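Long-range contacts in sensor protein (Geobacter sulfurreducens PCA, PDB 2R78), which probably works as a sensor histidine kinase that passes phosphate from ATP to a protein histidine, the chain here being its PAS sensory domain: residues B[58-62]-B[85-89]; B[96-100]-B[112-116]. One frame throughout, in Å; residues are numbered along the deposited sequence.

Contact 1: residues B[58-62]-B[85-89]; sequences VLSRG and RTVWT. With ACT (acetate ion), chain G.
Leu-59 and Trp-88 join the backbones: a type I turn from Val-58 to Arg-61 brings Leu-59 O to Trp-88 N, 2.9 Å away, in a nearly straight bond (173° at the hydrogen). Beyond it the side chain of Arg-61, extended from CG to NE, crosses the indole, and its guanidinium lies flat on the ring, planes 8° apart. CZ of Arg-61 stands 3.6 Å from the centroid of the five-membered ring of Trp-88, a cation-pi stack, while CD of Arg-61 makes a CH-pi contact with the six-membered ring. A leucine in place of Trp-88 would probably leave the guanidinium of Arg-61 without its aromatic platform and let it swing. Arg-85, bent at chi2 and chi3, hooks back to Ser-60: NH2 donates to Ser-60 OG at 3.0 Å, in the guanidinium plane, and NE adds a weak bond. Ser-60 OG in turn donates to OXT of an acetate, 2.6 Å away, which Ser-60 N also grips; this ion, probably from the crystallisation liquor, also bonds to Tyr-33 and Gly-57. CB of Leu-59 packs on CG1 of Val-87 at 3.9 Å. The loop between helices 48-51 and 67-76 is thus tied to strand 81-88, an outermost strand of the PAS sheet, beside strand 94-103.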
loop_
_atom_site.group_PDB
_atom_site.type_symbol
_atom_site.label_atom_id
_atom_site.label_comp_id
_atom_site.label_asym_id
_atom_site.label_seq_id
_atom_site.Cartn_x
_atom_site.Cartn_y
_atom_site.Cartn_z
ATOM N N VAL B 58 -1.044 -3.493 -22.558
ATOM C CA VAL B 58 -2.227 -4.057 -23.189
ATOM C C VAL B 58 -3.508 -3.436 -22.606
ATOM O O VAL B 58 -4.360 -2.954 -23.338
ATOM C CB VAL B 58 -2.221 -5.580 -22.981
ATOM C CG1 VAL B 58 -3.556 -6.196 -23.435
ATOM C CG2 VAL B 58 -1.009 -6.208 -23.726
ATOM N N LEU B 59 -3.603 -3.372 -21.274
ATOM C CA LEU B 59 -4.819 -2.849 -20.651
ATOM C C LEU B 59 -5.020 -1.391 -21.006
ATOM O O LEU B 59 -6.146 -0.967 -21.166
ATOM C CB LEU B 59 -4.799 -2.945 -19.123
ATOM C CG LEU B 59 -5.086 -4.353 -18.598
ATOM C CD1 LEU B 59 -4.672 -4.449 -17.144
ATOM C CD2 LEU B 59 -6.555 -4.676 -18.734
ATOM N N SER B 60 -3.938 -0.609 -21.046
ATOM C CA SER B 60 -4.068 0.842 -21.306
ATOM C C SER B 60 -3.872 1.234 -22.790
ATOM O O SER B 60 -3.722 2.428 -23.139
ATOM C CB SER B 60 -3.113 1.633 -20.405
ATOM O OG SER B 60 -1.756 1.501 -20.769
ATOM N N ARG B 61 -3.902 0.228 -23.667
ATOM C CA ARG B 61 -3.756 0.479 -25.114
ATOM C C ARG B 61 -2.491 1.314 -25.429
ATOM O O ARG B 61 -2.562 2.347 -26.109
ATOM C CB ARG B 61 -5.007 1.101 -25.666
ATOM C CG ARG B 61 -6.183 0.170 -25.598
ATOM C CD ARG B 61 -7.427 0.744 -26.283
ATOM N NE ARG B 61 -8.488 -0.255 -26.195
ATOM C CZ ARG B 61 -9.794 -0.005 -26.332
ATOM N NH1 ARG B 61 -10.246 1.207 -26.632
ATOM N NH2 ARG B 61 -10.656 -1.003 -26.182
ATOM N N GLY B 62 -1.362 0.854 -24.900
ATOM C CA GLY B 62 -0.058 1.515 -25.094
ATOM C C GLY B 62 0.911 0.744 -25.937
ATOM O O GLY B 62 2.082 1.109 -25.988
ATOM N N ARG B 85 -3.383 6.601 -16.442
ATOM C CA ARG B 85 -3.694 5.807 -17.603
ATOM C C ARG B 85 -5.149 5.356 -17.572
ATOM O O ARG B 85 -5.655 4.996 -16.525
ATOM C CB ARG B 85 -2.797 4.572 -17.660
ATOM C CG ARG B 85 -1.374 4.917 -17.897
ATOM C CD ARG B 85 -1.142 5.461 -19.263
ATOM N NE ARG B 85 -1.217 4.478 -20.358
ATOM C CZ ARG B 85 -1.078 4.799 -21.639
ATOM N NH1 ARG B 85 -0.858 6.082 -21.998
ATOM N NH2 ARG B 85 -1.130 3.877 -22.573
ATOM N N THR B 86 -5.804 5.412 -18.721
ATOM C CA THR B 86 -7.116 4.779 -18.906
ATOM C C THR B 86 -6.912 3.294 -19.226
ATOM O O THR B 86 -5.983 2.943 -19.978
ATOM C CB THR B 86 -7.910 5.457 -20.028
ATOM O OG1 THR B 86 -8.120 6.848 -19.709
ATOM C CG2 THR B 86 -9.243 4.748 -20.233
ATOM N N VAL B 87 -7.717 2.453 -18.575
ATOM C CA VAL B 87 -7.672 0.995 -18.761
ATOM C C VAL B 87 -8.993 0.572 -19.395
ATOM O O VAL B 87 -10.050 1.067 -19.000
ATOM C CB VAL B 87 -7.417 0.295 -17.389
ATOM C CG1 VAL B 87 -7.777 -1.185 -17.393
ATOM C CG2 VAL B 87 -5.952 0.511 -16.987
ATOM N N TRP B 88 -8.896 -0.322 -20.389
ATOM C CA TRP B 88 -10.040 -0.897 -21.083
ATOM C C TRP B 88 -9.928 -2.401 -20.877
ATOM O O TRP B 88 -9.003 -3.047 -21.380
ATOM C CB TRP B 88 -10.013 -0.616 -22.572
ATOM C CG TRP B 88 -10.269 0.775 -22.990
ATOM C CD1 TRP B 88 -11.469 1.316 -23.360
ATOM C CD2 TRP B 88 -9.305 1.812 -23.121
ATOM N NE1 TRP B 88 -11.294 2.624 -23.741
ATOM C CE2 TRP B 88 -9.972 2.949 -23.596
ATOM C CE3 TRP B 88 -7.933 1.887 -22.909
ATOM C CZ2 TRP B 88 -9.304 4.140 -23.848
ATOM C CZ3 TRP B 88 -7.274 3.071 -23.163
ATOM C CH2 TRP B 88 -7.950 4.176 -23.615
ATOM N N THR B 89 -10.879 -2.938 -20.118
ATOM C CA THR B 89 -10.879 -4.357 -19.831
ATOM C C THR B 89 -11.567 -5.206 -20.920
ATOM O O THR B 89 -12.247 -4.702 -21.826
ATOM C CB THR B 89 -11.574 -4.647 -18.528
ATOM O OG1 THR B 89 -12.979 -4.493 -18.697
ATOM C CG2 THR B 89 -11.071 -3.717 -17.423
HETATM C C ACT G . -0.932 -1.186 -18.569
HETATM O O ACT G . -0.543 -2.368 -18.374
HETATM O OXT ACT G . -1.258 -0.898 -19.760
HETATM C CH3 ACT G . -0.986 -0.176 -17.433
HETATM O O HOH W 1 -7.133 -2.931 -23.542
HETATM O O HOH W 2 -0.717 4.652 -25.659
#

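Contact 2: residues B[96-100]-B[112-116]; sequences TVELS and IARDV
Glu-98 and Arg-114 point the same way, side by side: CG of Glu-98 lies anti to the backbone N (chi1 -174°) and the chain runs on extended, whereas Arg-114 bends at chi3 (53°). Their charged ends do not meet directly; one water donates to Glu-98 OE1 and accepts from Arg-114 NE at 3.1 Å, in the guanidinium plane. The stronger partners of Arg-114 are Asp-22 of its own chain and Asp-22 of the second subunit, both salt-bridged to NH1, so this arginine links the hairpin to the dimer interface. Beneath these side chains, Glu-98 and Arg-114 form an antiparallel hydrogen-bonded pair, Glu-98 N to Arg-114 O at 2.8 Å, and Ser-100 with Ile-112 forms the next. Between them, on the other face, CD2 of Leu-99 rests on CB of Ala-113 at 3.8 Å. Near the chain end a second water bridges the strands, donating to Thr-96 O and, at 2.6 Å, to Asp-115 OD1 while accepting from Val-116 N. Strands 94-103 and 109-115 make a beta hairpin in the antiparallel PAS sheet, flanked by strand 81-88 beside the first and strand 23-27 beside the second.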
loop_
_atom_site.group_PDB
_atom_site.type_symbol
_atom_site.label_atom_id
_atom_site.label_comp_id
_atom_site.label_asym_id
_atom_site.label_seq_id
_atom_site.Cartn_x
_atom_site.Cartn_y
_atom_site.Cartn_z
ATOM N N THR B 96 -10.088 5.034 -15.180
ATOM C CA THR B 96 -8.864 5.844 -15.192
ATOM C C THR B 96 -8.211 5.719 -13.831
ATOM O O THR B 96 -8.857 5.853 -12.786
ATOM C CB THR B 96 -9.118 7.302 -15.567
ATOM O OG1 THR B 96 -9.668 7.320 -16.892
ATOM C CG2 THR B 96 -7.841 8.089 -15.572
ATOM N N VAL B 97 -6.940 5.388 -13.878
ATOM C CA VAL B 97 -6.147 5.221 -12.679
ATOM C C VAL B 97 -4.892 6.037 -12.714
ATOM O O VAL B 97 -4.400 6.416 -13.792
ATOM C CB VAL B 97 -5.785 3.763 -12.419
ATOM C CG1 VAL B 97 -7.070 2.925 -12.268
ATOM C CG2 VAL B 97 -4.889 3.201 -13.521
ATOM N N GLU B 98 -4.394 6.382 -11.526
ATOM C CA GLU B 98 -3.080 6.968 -11.436
ATOM C C GLU B 98 -2.104 5.863 -11.103
ATOM O O GLU B 98 -2.267 5.187 -10.074
ATOM C CB GLU B 98 -2.999 8.008 -10.345
ATOM C CG GLU B 98 -1.669 8.705 -10.359
ATOM C CD GLU B 98 -1.490 9.614 -9.176
ATOM O OE1 GLU B 98 -1.291 9.091 -8.049
ATOM O OE2 GLU B 98 -1.556 10.843 -9.388
ATOM N N LEU B 99 -1.088 5.719 -11.942
ATOM C CA LEU B 99 -0.089 4.683 -11.762
ATOM C C LEU B 99 1.198 5.278 -11.185
ATOM O O LEU B 99 1.644 6.333 -11.624
ATOM C CB LEU B 99 0.231 4.008 -13.096
ATOM C CG LEU B 99 -0.884 3.316 -13.874
ATOM C CD1 LEU B 99 -0.324 2.832 -15.251
ATOM C CD2 LEU B 99 -1.506 2.157 -13.107
ATOM N N SER B 100 1.815 4.548 -10.264
ATOM C CA SER B 100 3.176 4.800 -9.832
ATOM C C SER B 100 3.940 3.505 -10.075
ATOM O O SER B 100 3.371 2.411 -9.929
ATOM C CB SER B 100 3.162 5.191 -8.362
ATOM O OG SER B 100 2.380 6.388 -8.251
ATOM N N ILE B 112 1.810 0.669 -8.309
ATOM C CA ILE B 112 0.629 0.958 -7.510
ATOM C C ILE B 112 -0.377 1.659 -8.446
ATOM O O ILE B 112 0.017 2.506 -9.242
ATOM C CB ILE B 112 0.979 1.891 -6.332
ATOM C CG1 ILE B 112 2.035 1.275 -5.399
ATOM C CG2 ILE B 112 -0.242 2.154 -5.497
ATOM C CD1 ILE B 112 2.667 2.301 -4.396
ATOM N N ALA B 113 -1.652 1.274 -8.371
ATOM C CA ALA B 113 -2.729 1.886 -9.196
ATOM C C ALA B 113 -3.769 2.427 -8.231
ATOM O O ALA B 113 -4.244 1.686 -7.387
ATOM C CB ALA B 113 -3.366 0.836 -10.114
ATOM N N ARG B 114 -4.128 3.701 -8.372
ATOM C CA ARG B 114 -5.109 4.367 -7.526
ATOM C C ARG B 114 -6.253 4.928 -8.377
ATOM O O ARG B 114 -6.043 5.402 -9.499
ATOM C CB ARG B 114 -4.467 5.554 -6.791
ATOM C CG ARG B 114 -3.320 5.213 -5.836
ATOM C CD ARG B 114 -2.694 6.443 -5.118
ATOM N NE ARG B 114 -3.680 7.305 -4.420
ATOM C CZ ARG B 114 -4.114 7.136 -3.158
ATOM N NH1 ARG B 114 -3.703 6.112 -2.424
ATOM N NH2 ARG B 114 -5.001 7.978 -2.635
ATOM N N ASP B 115 -7.462 4.945 -7.838
ATOM C CA ASP B 115 -8.543 5.722 -8.500
ATOM C C ASP B 115 -8.262 7.216 -8.593
ATOM O O ASP B 115 -7.603 7.776 -7.703
ATOM C CB ASP B 115 -9.862 5.518 -7.778
ATOM C CG ASP B 115 -10.501 4.204 -8.144
ATOM O OD1 ASP B 115 -10.668 3.964 -9.375
ATOM O OD2 ASP B 115 -10.833 3.425 -7.212
ATOM N N VAL B 116 -8.772 7.853 -9.667
ATOM C CA VAL B 116 -8.477 9.266 -9.989
ATOM C C VAL B 116 -9.469 9.913 -10.958
ATOM O O VAL B 116 -9.650 9.483 -12.110
ATOM C CB VAL B 116 -7.108 9.431 -10.664
ATOM C CG1 VAL B 116 -6.045 8.581 -9.941
ATOM C CG2 VAL B 116 -7.186 9.076 -12.106
HETATM O O HOH W 3 -10.783 6.147 -10.799
HETATM O O HOH W 4 -3.414 9.288 -6.834
#

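Both contacts belong to one antiparallel sheet and meet through neighbouring strands 81-88 and 94-103: Arg-85 N probably bonds to Val-97 O, and CG of Arg-85 packs on CD1 of Leu-99. Both are partly buried, but contact 2 lies within the sheet and is carried chiefly by regular backbone pairing, whereas contact 1 fastens a loop to an outermost strand with a single backbone bond and relies on arginine side chains. The arginines differ accordingly: in contact 1 one stacks on an indole and another holds a serine beside acetate, while in contact 2 the arginine turns toward aspartates of both subunits. The second subunit reaches contact 2 but not contact 1.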